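Local structure of carbohydrate oxidase (Microdochium nivale, 3RJA) at residues 173-178 against 182-187; 192-197 against 451-456; 211-216 against 300-305; 261-264 against 268-271. The protein oxidises the C1 hydroxyl of mono-, oligo- and polysaccharides to the lactone, using FAD and reducing molecular oxygen to hydrogen peroxide. All blocks are in the same frame, centred on the assembly; numbering follows the deposited sequence.

Contact 1: 173-178 against 182-187; sequences VEASAT and DLFWGI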
# COMPACT_ATOMS: atom_id res chain seq x y z
N VAL A 173 10.06 -0.75 22.61
CA VAL A 173 9.20 0.28 23.20
C VAL A 173 7.76 0.17 22.68
O VAL A 173 7.52 -0.36 21.59
CB VAL A 173 9.72 1.74 22.94
CG1 VAL A 173 11.14 1.93 23.46
CG2 VAL A 173 9.60 2.14 21.45
N GLU A 174 6.82 0.66 23.48
CA GLU A 174 5.44 0.80 23.05
C GLU A 174 5.22 2.22 22.53
O GLU A 174 5.85 3.18 23.00
CB GLU A 174 4.48 0.53 24.22
CG GLU A 174 4.70 -0.79 24.96
CD GLU A 174 4.48 -2.00 24.08
OE1 GLU A 174 3.60 -1.96 23.20
OE2 GLU A 174 5.20 -3.00 24.26
N ALA A 175 4.34 2.34 21.54
CA ALA A 175 3.93 3.63 21.01
C ALA A 175 2.42 3.65 20.81
O ALA A 175 1.82 2.66 20.40
CB ALA A 175 4.66 3.96 19.71
N SER A 176 1.81 4.79 21.11
CA SER A 176 0.36 4.91 21.05
C SER A 176 0.07 6.37 21.26
O SER A 176 1.00 7.16 21.38
CB SER A 176 -0.32 4.05 22.15
OG SER A 176 -0.24 4.71 23.41
N ALA A 177 -1.22 6.73 21.33
CA ALA A 177 -1.59 8.13 21.65
C ALA A 177 -1.05 8.62 23.01
O ALA A 177 -0.76 9.79 23.18
CB ALA A 177 -3.13 8.32 21.56
N THR A 178 -0.88 7.71 23.96
CA THR A 178 -0.53 8.05 25.34
C THR A 178 0.92 7.70 25.71
O THR A 178 1.32 7.83 26.87
CB THR A 178 -1.45 7.30 26.35
OG1 THR A 178 -1.37 5.88 26.12
CG2 THR A 178 -2.90 7.76 26.21
N ASP A 182 4.98 10.73 19.56
CA ASP A 182 5.78 11.20 18.45
C ASP A 182 6.22 10.04 17.54
O ASP A 182 6.16 10.16 16.29
CB ASP A 182 6.98 12.07 18.90
CG ASP A 182 7.96 11.33 19.87
OD1 ASP A 182 7.59 10.37 20.60
OD2 ASP A 182 9.12 11.77 19.91
N LEU A 183 6.65 8.93 18.16
CA LEU A 183 7.01 7.73 17.42
C LEU A 183 5.77 7.18 16.71
O LEU A 183 5.82 6.84 15.52
CB LEU A 183 7.59 6.67 18.35
CG LEU A 183 7.97 5.32 17.75
CD1 LEU A 183 8.89 5.47 16.53
CD2 LEU A 183 8.65 4.43 18.82
N PHE A 184 4.68 7.11 17.47
CA PHE A 184 3.37 6.65 16.99
C PHE A 184 2.93 7.40 15.71
O PHE A 184 2.45 6.78 14.74
CB PHE A 184 2.33 6.84 18.11
CG PHE A 184 1.03 6.13 17.88
CD1 PHE A 184 1.01 4.75 17.64
CD2 PHE A 184 -0.16 6.82 17.90
CE1 PHE A 184 -0.19 4.09 17.42
CE2 PHE A 184 -1.36 6.18 17.69
CZ PHE A 184 -1.38 4.80 17.48
N TRP A 185 3.14 8.71 15.71
CA TRP A 185 2.80 9.57 14.58
C TRP A 185 3.59 9.15 13.32
O TRP A 185 3.01 8.97 12.24
CB TRP A 185 3.09 11.04 14.95
CG TRP A 185 2.70 12.06 13.92
CD1 TRP A 185 1.49 12.68 13.81
CD2 TRP A 185 3.52 12.60 12.87
NE1 TRP A 185 1.51 13.56 12.76
CE2 TRP A 185 2.74 13.55 12.17
CE3 TRP A 185 4.85 12.39 12.47
CZ2 TRP A 185 3.24 14.30 11.08
CZ3 TRP A 185 5.36 13.16 11.39
CH2 TRP A 185 4.55 14.07 10.70
N GLY A 186 4.91 9.00 13.49
CA GLY A 186 5.77 8.53 12.41
C GLY A 186 5.46 7.12 11.94
O GLY A 186 5.54 6.84 10.74
N ILE A 187 5.12 6.22 12.87
CA ILE A 187 4.84 4.84 12.48
C ILE A 187 3.61 4.83 11.57
O ILE A 187 3.54 4.05 10.59
CB ILE A 187 4.63 3.91 13.71
CG1 ILE A 187 5.93 3.71 14.50
CG2 ILE A 187 3.98 2.59 13.33
CD1 ILE A 187 7.08 3.06 13.78
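Across this contact the ring of F184 lies flat over the backbone of S176, its face on main-chain atoms. S176 CA stands 3.5 Å from the ring centroid and 13° off the ring normal, a CH-pi contact. S176 C follows over the same face, 3.4 Å from F184 CD2. The F184 side chain runs out with CG anti to the backbone N (chi1 -167°), which carries the ring from the helix over S176. An ST turn follows, in which T178 N donates to S176 OG at 3.1 Å. Beside the ring the contact is aliphatic. A175 CB packs against F184 CB at 4.0 Å and also meets L183 CG. Further back along the strand, V173 CG2 touches L183 CD2 at 3.6 Å. The helix therefore sits close on the strand: the axes of 173-176 and 182-187 approach to 6.5 Å and cross at -74°. This is a strand-turn-helix unit of the FAD-binding region. Strand 172-176 pairs antiparallel with strand 160-166, whose V160 and V163 also touch F184 and A175. Helix 181-190 covers these strands and is backed in turn by helix 447-457.

Contact 2: 192-197 against 451-456; sequences SNFGIV and QKLKAK. With FAD (flavin-adenine dinucleotide), chain B.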
# COMPACT_ATOMS: atom_id res chain seq x y z
N SER A 192 8.32 2.53 8.07
CA SER A 192 9.56 1.85 7.74
C SER A 192 10.79 2.61 8.23
O SER A 192 11.87 2.04 8.30
CB SER A 192 9.66 1.63 6.23
OG SER A 192 9.42 2.83 5.51
N ASN A 193 10.62 3.91 8.50
CA ASN A 193 11.72 4.79 8.92
C ASN A 193 12.22 4.66 10.37
O ASN A 193 13.38 5.02 10.65
CB ASN A 193 11.34 6.26 8.63
CG ASN A 193 11.45 6.58 7.18
OD1 ASN A 193 12.56 6.66 6.65
ND2 ASN A 193 10.30 6.71 6.49
N PHE A 194 11.39 4.12 11.27
CA PHE A 194 11.63 4.34 12.71
C PHE A 194 11.97 3.16 13.58
O PHE A 194 12.32 3.35 14.74
CB PHE A 194 10.49 5.17 13.30
CG PHE A 194 10.23 6.44 12.51
CD1 PHE A 194 11.19 7.46 12.52
CD2 PHE A 194 9.07 6.58 11.71
CE1 PHE A 194 11.00 8.64 11.75
CE2 PHE A 194 8.88 7.76 10.92
CZ PHE A 194 9.84 8.78 10.96
N GLY A 195 11.86 1.95 13.02
CA GLY A 195 12.25 0.73 13.74
C GLY A 195 11.62 -0.43 13.05
O GLY A 195 11.16 -0.28 11.91
N ILE A 196 11.57 -1.59 13.71
CA ILE A 196 10.87 -2.74 13.13
C ILE A 196 9.65 -2.99 14.03
O ILE A 196 9.81 -3.30 15.23
CB ILE A 196 11.79 -3.97 13.02
CG1 ILE A 196 12.99 -3.61 12.12
CG2 ILE A 196 11.01 -5.22 12.50
CD1 ILE A 196 14.07 -4.66 12.03
N VAL A 197 8.45 -2.78 13.49
CA VAL A 197 7.24 -3.03 14.28
C VAL A 197 7.15 -4.54 14.53
O VAL A 197 7.25 -5.35 13.59
CB VAL A 197 5.95 -2.53 13.60
CG1 VAL A 197 4.69 -2.90 14.47
CG2 VAL A 197 6.03 -1.00 13.37
N GLN A 451 11.76 14.20 9.32
CA GLN A 451 13.24 14.33 9.34
C GLN A 451 13.80 14.54 10.76
O GLN A 451 14.84 13.95 11.12
CB GLN A 451 13.71 15.48 8.42
CG GLN A 451 13.55 15.19 6.94
CD GLN A 451 13.93 16.36 6.03
OE1 GLN A 451 14.27 16.17 4.86
NE2 GLN A 451 13.82 17.57 6.54
N LYS A 452 13.10 15.35 11.55
CA LYS A 452 13.42 15.52 12.96
C LYS A 452 13.23 14.20 13.73
O LYS A 452 14.12 13.75 14.47
CB LYS A 452 12.55 16.63 13.57
CG LYS A 452 12.74 18.01 12.91
CD LYS A 452 12.41 19.17 13.87
CE LYS A 452 12.31 20.50 13.14
NZ LYS A 452 11.88 21.61 14.05
N LEU A 453 12.07 13.57 13.54
CA LEU A 453 11.78 12.29 14.21
C LEU A 453 12.80 11.19 13.81
O LEU A 453 13.15 10.33 14.62
CB LEU A 453 10.36 11.84 13.86
CG LEU A 453 9.76 10.75 14.71
CD1 LEU A 453 9.46 11.30 16.13
CD2 LEU A 453 8.48 10.30 14.02
N LYS A 454 13.29 11.25 12.58
CA LYS A 454 14.32 10.35 12.10
C LYS A 454 15.64 10.55 12.85
O LYS A 454 16.30 9.58 13.22
CB LYS A 454 14.53 10.55 10.59
CG LYS A 454 15.47 9.56 9.91
CD LYS A 454 14.85 8.15 9.76
CE LYS A 454 15.85 7.22 9.14
NZ LYS A 454 15.29 5.87 8.84
N ALA A 455 16.02 11.82 13.04
CA ALA A 455 17.24 12.17 13.78
C ALA A 455 17.09 11.66 15.22
O ALA A 455 18.05 11.17 15.80
CB ALA A 455 17.50 13.72 13.75
N LYS A 456 15.88 11.75 15.77
CA LYS A 456 15.64 11.23 17.12
C LYS A 456 15.72 9.70 17.25
O LYS A 456 16.33 9.19 18.20
CB LYS A 456 14.30 11.70 17.66
CG LYS A 456 14.01 11.19 19.11
CD LYS A 456 12.81 11.87 19.75
CE LYS A 456 12.53 11.25 21.10
NZ LYS A 456 11.21 11.78 21.58
PA FAD B . 7.64 -5.35 2.26
O1A FAD B . 7.92 -6.55 3.12
O2A FAD B . 8.34 -5.34 0.93
O5B FAD B . 8.05 -4.03 3.07
C5B FAD B . 7.65 -2.75 2.59
C4B FAD B . 8.38 -1.67 3.40
O4B FAD B . 7.98 -1.73 4.77
C3B FAD B . 9.90 -1.84 3.39
O3B FAD B . 10.51 -0.56 3.56
C2B FAD B . 10.12 -2.65 4.66
O2B FAD B . 11.41 -2.61 5.22
C1B FAD B . 9.08 -2.01 5.58
N9A FAD B . 8.68 -2.95 6.62
C8A FAD B . 8.29 -4.28 6.48
N7A FAD B . 8.01 -4.74 7.73
C5A FAD B . 8.19 -3.76 8.62
C6A FAD B . 8.04 -3.71 10.01
N6A FAD B . 7.63 -4.80 10.70
N1A FAD B . 8.29 -2.51 10.65
C2A FAD B . 8.72 -1.40 9.94
N3A FAD B . 8.90 -1.45 8.57
C4A FAD B . 8.62 -2.62 7.93
N1 FAD B . -1.51 -1.00 -1.67
C2 FAD B . -2.69 -0.39 -1.24
O2 FAD B . -2.68 0.63 -0.54
N3 FAD B . -3.89 -1.00 -1.58
C4 FAD B . -4.00 -2.23 -2.21
O4 FAD B . -5.12 -2.77 -2.38
C4X FAD B . -2.72 -2.82 -2.70
N5 FAD B . -2.72 -3.98 -3.33
C5X FAD B . -1.55 -4.60 -3.70
C6 FAD B . -1.57 -5.89 -4.29
C7 FAD B . -0.40 -6.58 -4.54
C7M FAD B . -0.43 -7.98 -5.20
C8 FAD B . 0.83 -6.04 -4.07
C8M FAD B . 2.14 -6.77 -4.29
C9 FAD B . 0.87 -4.76 -3.55
C9A FAD B . -0.31 -4.02 -3.33
N10 FAD B . -0.31 -2.77 -2.67
C10 FAD B . -1.50 -2.10 -2.42
C1' FAD B . 0.99 -2.14 -2.29
C2' FAD B . 1.33 -2.45 -0.84
O2' FAD B . 0.51 -1.67 0.01
C3' FAD B . 2.78 -2.09 -0.56
O3' FAD B . 3.62 -2.72 -1.50
C4' FAD B . 3.14 -2.49 0.88
O4' FAD B . 4.18 -1.68 1.33
C5' FAD B . 3.51 -3.97 0.97
O5' FAD B . 3.81 -4.30 2.31
P FAD B . 4.73 -5.61 2.60
O1P FAD B . 4.84 -5.84 4.08
O2P FAD B . 4.16 -6.81 1.85
O3P FAD B . 6.09 -5.14 1.90
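K454 reaches across to the backbone of N193, and NZ donates to N193 O at 2.8 Å. The nitrogen comes in the carbonyl plane, on a lone pair, at a C=O...N angle of 126°. The lysine chain leaves with CG anti to the backbone N (chi1 -173°) and bends at chi2 (72°), which brings its end across N193. Next to this bond, the ring of F194 fits against the helix. L453 CD2 lies over one face, 3.9 Å from the centroid and offset toward the rim, in a CH-pi contact. K454 N lies at the ring edge, in its plane, 3.6 Å from F194 CE1. N193 CB covers the opposite face, so the ring is held between its own neighbour and the leucine. An alanine in place of K454 would probably leave N193 O without this donor and open a gap beside N193.

The contact joins the FAD-binding region to the C-terminal berberine-like region, here helix 447-457. Segment 192-197 runs on into the cofactor site. V197 N donates to FAD N1A at 2.9 Å, and FAD N6A donates to V197 O at 3.0 Å, so one residue reads the adenine edge with two nearly straight bonds. S192 CA packs close to FAD N3A.

Farther out, N193 OD1 accepts from V469 N, and N193 ND2 donates to A190 O. S192 OG bonds with H143 and Y465. L183 and I187 of helix 181-190 also press on F194.

Contact 3: 211-216 against 300-305; sequences LTRFGV and LSYSNF. With ABL ((2R,3R,4R,5R)-4,5-dihydroxy-2-(hydroxymethyl)-6-oxopiperidin-3-yl beta-D-glucopyranoside), chain G.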
# COMPACT_ATOMS: atom_id res chain seq x y z
N LEU A 211 -23.31 -6.41 1.71
CA LEU A 211 -22.42 -5.64 0.83
C LEU A 211 -22.82 -5.90 -0.61
O LEU A 211 -23.27 -7.02 -0.96
CB LEU A 211 -20.96 -6.04 1.01
CG LEU A 211 -20.31 -5.79 2.38
CD1 LEU A 211 -19.02 -6.58 2.55
CD2 LEU A 211 -20.12 -4.27 2.70
N THR A 212 -22.62 -4.90 -1.45
CA THR A 212 -22.90 -5.04 -2.86
C THR A 212 -21.67 -4.67 -3.70
O THR A 212 -21.15 -3.54 -3.64
CB THR A 212 -24.08 -4.14 -3.28
OG1 THR A 212 -25.25 -4.53 -2.57
CG2 THR A 212 -24.34 -4.27 -4.76
N ARG A 213 -21.22 -5.63 -4.49
CA ARG A 213 -20.21 -5.36 -5.48
C ARG A 213 -20.90 -4.80 -6.72
O ARG A 213 -21.91 -5.34 -7.16
CB ARG A 213 -19.45 -6.61 -5.86
CG ARG A 213 -18.58 -6.40 -7.09
CD ARG A 213 -17.54 -7.50 -7.21
NE ARG A 213 -16.65 -7.17 -8.31
CZ ARG A 213 -15.47 -7.73 -8.53
NH1 ARG A 213 -15.00 -8.66 -7.71
NH2 ARG A 213 -14.75 -7.34 -9.57
N PHE A 214 -20.33 -3.74 -7.28
CA PHE A 214 -20.91 -3.14 -8.45
C PHE A 214 -19.85 -2.80 -9.47
O PHE A 214 -18.64 -2.79 -9.17
CB PHE A 214 -21.76 -1.91 -8.06
CG PHE A 214 -20.98 -0.78 -7.46
CD1 PHE A 214 -20.44 0.22 -8.27
CD2 PHE A 214 -20.81 -0.69 -6.09
CE1 PHE A 214 -19.77 1.32 -7.73
CE2 PHE A 214 -20.12 0.37 -5.53
CZ PHE A 214 -19.59 1.38 -6.34
N GLY A 215 -20.31 -2.53 -10.70
CA GLY A 215 -19.42 -2.31 -11.81
C GLY A 215 -20.16 -1.61 -12.94
O GLY A 215 -21.37 -1.83 -13.11
N VAL A 216 -19.44 -0.76 -13.67
CA VAL A 216 -19.98 -0.05 -14.83
C VAL A 216 -18.95 -0.07 -15.97
O VAL A 216 -17.85 0.45 -15.82
CB VAL A 216 -20.30 1.45 -14.51
CG1 VAL A 216 -20.85 2.15 -15.75
CG2 VAL A 216 -21.28 1.56 -13.32
N LEU A 300 -12.67 -12.41 -0.86
CA LEU A 300 -12.38 -13.33 -1.96
C LEU A 300 -12.66 -12.66 -3.30
O LEU A 300 -11.86 -12.78 -4.26
CB LEU A 300 -13.23 -14.62 -1.83
CG LEU A 300 -12.98 -15.71 -2.90
CD1 LEU A 300 -11.47 -16.04 -2.97
CD2 LEU A 300 -13.84 -16.98 -2.60
N SER A 301 -13.79 -11.96 -3.38
CA SER A 301 -14.25 -11.40 -4.66
C SER A 301 -13.23 -10.49 -5.35
O SER A 301 -13.11 -10.55 -6.55
CB SER A 301 -15.55 -10.64 -4.48
OG SER A 301 -16.05 -10.27 -5.73
N TYR A 302 -12.51 -9.65 -4.59
CA TYR A 302 -11.57 -8.69 -5.19
C TYR A 302 -10.10 -9.14 -5.10
O TYR A 302 -9.19 -8.38 -5.43
CB TYR A 302 -11.77 -7.28 -4.59
CG TYR A 302 -12.80 -6.41 -5.33
CD1 TYR A 302 -12.64 -6.10 -6.68
CD2 TYR A 302 -13.91 -5.90 -4.67
CE1 TYR A 302 -13.57 -5.31 -7.35
CE2 TYR A 302 -14.85 -5.12 -5.33
CZ TYR A 302 -14.67 -4.82 -6.67
OH TYR A 302 -15.61 -4.03 -7.32
N SER A 303 -9.87 -10.41 -4.70
CA SER A 303 -8.51 -10.91 -4.43
C SER A 303 -7.70 -11.30 -5.68
O SER A 303 -6.44 -11.33 -5.62
CB SER A 303 -8.58 -12.16 -3.52
OG SER A 303 -9.21 -13.24 -4.19
N ASN A 304 -8.40 -11.65 -6.76
CA ASN A 304 -7.80 -12.19 -7.97
C ASN A 304 -7.19 -13.58 -7.79
O ASN A 304 -6.34 -13.99 -8.57
CB ASN A 304 -6.74 -11.23 -8.55
CG ASN A 304 -7.36 -9.99 -9.15
OD1 ASN A 304 -8.40 -10.06 -9.79
ND2 ASN A 304 -6.72 -8.83 -8.92
N PHE A 305 -7.60 -14.30 -6.74
CA PHE A 305 -7.13 -15.68 -6.48
C PHE A 305 -8.29 -16.55 -6.07
O PHE A 305 -9.37 -16.04 -5.73
CB PHE A 305 -6.05 -15.71 -5.38
CG PHE A 305 -4.76 -15.13 -5.82
CD1 PHE A 305 -3.82 -15.93 -6.47
CD2 PHE A 305 -4.51 -13.77 -5.64
CE1 PHE A 305 -2.63 -15.39 -6.92
CE2 PHE A 305 -3.30 -13.21 -6.09
CZ PHE A 305 -2.36 -14.01 -6.74
C1A ABL G . -2.60 -2.87 -6.34
O1A ABL G . -2.36 -1.99 -5.48
C2A ABL G . -4.01 -3.04 -6.93
O2A ABL G . -4.95 -2.73 -5.89
C3A ABL G . -4.28 -4.46 -7.49
O3A ABL G . -5.49 -4.38 -8.28
C4A ABL G . -3.14 -4.86 -8.41
O1 ABL G . -3.36 -6.16 -9.01
C5A ABL G . -1.81 -4.92 -7.58
N5 ABL G . -1.61 -3.68 -6.79
C6A ABL G . -0.55 -5.06 -8.48
O6A ABL G . 0.55 -5.70 -7.82
C1 ABL G . -3.89 -6.25 -10.36
C2 ABL G . -3.47 -7.59 -11.02
O2 ABL G . -2.04 -7.67 -11.03
C3 ABL G . -4.06 -7.66 -12.44
O3 ABL G . -3.73 -8.89 -13.08
C4 ABL G . -5.61 -7.44 -12.35
O4 ABL G . -6.22 -7.51 -13.63
C5 ABL G . -5.90 -6.08 -11.70
O5 ABL G . -5.29 -6.07 -10.39
C6 ABL G . -7.40 -5.78 -11.63
O6 ABL G . -8.16 -6.77 -11.01
O HOH W 1 -16.87 -4.74 -10.17
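In the conformer of Y302 described here, one of two modelled, R213 and Y302 form a cation-pi stack. The guanidinium lies flat over one face of the tyrosine ring, with centres 3.7 Å apart and planes at 20°. The two side chains come from opposite directions. R213 has CG anti to the backbone N (chi1 169°) and stays extended to NE, which takes its head across to the ring.

Hydrogen bonds fix the edge of the same group. R213 NH1 donates to S301 OG at 2.8 Å, and the serine oxygen lies near the guanidinium plane. NH1 also makes a weak bond to S301 O at 2.9 Å. A lysine in place of R213 would probably lose the flat stack on Y302 and could leave S301 OG without its donor.

Water joins the other end. Water 1 accepts from R213 NE at 3.1 Å and donates to F214 O at 2.8 Å and, in the same conformer, to Y302 OH. Y302 OH is also bonded to G261 O.

The loop then leads to the substrate site. N304 ND2 donates to O6 of the bound ABL, the substrate analogue, at 3.3 Å.

F148 stacks on Y302. Strand 211-217 sits between strands 258-264 and 286-293 in the eight-stranded antiparallel sheet, and the end of helix 295-301 brings S301 and Y302 against it.

Contact 4: 261-264 against 268-271; sequences GLYY and EQWR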
# COMPACT_ATOMS: atom_id res chain seq x y z
N GLY A 261 -16.47 -1.12 -7.78
CA GLY A 261 -16.76 -0.63 -6.46
C GLY A 261 -17.37 -1.63 -5.54
O GLY A 261 -17.73 -2.77 -5.93
N LEU A 262 -17.46 -1.18 -4.29
CA LEU A 262 -18.06 -1.89 -3.19
C LEU A 262 -18.97 -0.92 -2.41
O LEU A 262 -18.54 0.17 -2.01
CB LEU A 262 -16.98 -2.46 -2.25
CG LEU A 262 -17.53 -3.45 -1.21
CD1 LEU A 262 -18.16 -4.67 -1.89
CD2 LEU A 262 -16.49 -3.90 -0.11
N TYR A 263 -20.22 -1.33 -2.22
CA TYR A 263 -21.21 -0.50 -1.53
C TYR A 263 -21.64 -1.16 -0.22
O TYR A 263 -22.01 -2.36 -0.20
CB TYR A 263 -22.44 -0.25 -2.42
CG TYR A 263 -23.48 0.63 -1.73
CD1 TYR A 263 -23.31 2.01 -1.67
CD2 TYR A 263 -24.63 0.08 -1.14
CE1 TYR A 263 -24.23 2.83 -1.04
CE2 TYR A 263 -25.58 0.90 -0.50
CZ TYR A 263 -25.36 2.28 -0.45
OH TYR A 263 -26.25 3.11 0.18
N TYR A 264 -21.58 -0.39 0.87
CA TYR A 264 -22.07 -0.85 2.17
C TYR A 264 -23.59 -0.73 2.23
O TYR A 264 -24.13 0.33 2.60
CB TYR A 264 -21.41 -0.09 3.32
CG TYR A 264 -20.09 -0.69 3.74
CD1 TYR A 264 -18.98 -0.64 2.89
CD2 TYR A 264 -19.97 -1.34 4.97
CE1 TYR A 264 -17.74 -1.23 3.25
CE2 TYR A 264 -18.75 -1.91 5.36
CZ TYR A 264 -17.63 -1.85 4.49
OH TYR A 264 -16.46 -2.41 4.88
N GLU A 268 -30.24 -2.21 -4.21
CA GLU A 268 -31.20 -1.13 -4.51
C GLU A 268 -30.72 0.18 -3.90
O GLU A 268 -30.86 1.24 -4.51
CB GLU A 268 -32.62 -1.48 -4.00
CG GLU A 268 -33.29 -2.72 -4.68
CD GLU A 268 -32.63 -4.09 -4.36
OE1 GLU A 268 -32.02 -4.29 -3.26
OE2 GLU A 268 -32.73 -4.99 -5.22
N GLN A 269 -30.14 0.11 -2.69
CA GLN A 269 -29.55 1.30 -2.06
C GLN A 269 -28.34 1.77 -2.86
O GLN A 269 -28.13 2.97 -3.02
CB GLN A 269 -29.14 1.02 -0.62
CG GLN A 269 -30.31 0.88 0.33
CD GLN A 269 -29.94 0.22 1.63
OE1 GLN A 269 -29.10 -0.68 1.68
NE2 GLN A 269 -30.59 0.65 2.70
N TRP A 270 -27.56 0.82 -3.39
CA TRP A 270 -26.42 1.21 -4.22
C TRP A 270 -26.90 2.05 -5.41
O TRP A 270 -26.42 3.18 -5.64
CB TRP A 270 -25.55 0.01 -4.71
CG TRP A 270 -24.63 0.51 -5.80
CD1 TRP A 270 -23.55 1.33 -5.65
CD2 TRP A 270 -24.81 0.33 -7.21
NE1 TRP A 270 -23.00 1.65 -6.88
CE2 TRP A 270 -23.76 1.05 -7.85
CE3 TRP A 270 -25.73 -0.38 -7.99
CZ2 TRP A 270 -23.61 1.07 -9.23
CZ3 TRP A 270 -25.58 -0.38 -9.36
CH2 TRP A 270 -24.52 0.34 -9.98
N ARG A 271 -27.84 1.48 -6.17
CA ARG A 271 -28.33 2.13 -7.39
C ARG A 271 -28.83 3.55 -7.12
O ARG A 271 -28.45 4.50 -7.82
CB ARG A 271 -29.38 1.28 -8.11
CG ARG A 271 -29.86 1.87 -9.43
CD ARG A 271 -28.69 1.97 -10.41
NE ARG A 271 -29.04 2.43 -11.75
CZ ARG A 271 -29.14 1.63 -12.82
NH1 ARG A 271 -28.97 0.31 -12.69
NH2 ARG A 271 -29.43 2.14 -14.01
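Y263 and W270 meet because both leave the backbone with CG anti to N (chi1 -179° and 167°). The tyrosine ring is carried from the strand toward the helix, and the indole is swung past its base. The pair closes a strand-turn-helix unit, where strand 258-264 of the eight-stranded antiparallel sheet leads into helix 267-278.

The face of the Y263 ring rests on helix backbone. W270 CA stands over the ring centre, 3.7 Å from the centroid, in a CH-pi contact. W270 N lies over the same face, 3.5 Å from Y263 CE2. W270 CB lies 3.7 Å from Y263 CG. The indole itself does not stack on the tyrosine. Its edge is turned toward the Y263 face in an offset edge-to-face pair, with the five-membered ring 5.6 Å away between centroids and the planes at 66°.

Near the outer end of the tyrosine, Q269 CB comes obliquely to the ring and close to the hydroxyl. Q269 OE1 accepts from T266 N, just before the helix.

Beyond the pair, F214 of the neighbouring strand stacks on W270, while F274 meets the indole from the next helix turn. Y263 also touches A273. This places the aromatic cluster between sheet and helix. Nearby, Q269 CB lies 3.6 Å from Y263 CE2.

Contacts 1 and 2 form one pair and contacts 3 and 4 another. Centres within the pairs are 11 and 12 Å apart, while centres of different pairs are 35 to 40 Å apart. Helix 181-190 of contact 1 is followed in the chain by strand 196-206 of contact 2. Both contacts reach the same sheet, and D182 makes a salt bridge to K456. Contacts 3 and 4 use neighbouring strands 211-217 and 258-264, with T212 O probably hydrogen-bonded to Y263 N. In sequence contact 1 closes first. The chain segments of contacts 3 and 4 fall between those of contact 2. Contact 2 touches the FAD adenine and contact 3, through N304, the substrate analogue; contacts 1 and 4 lie beside them.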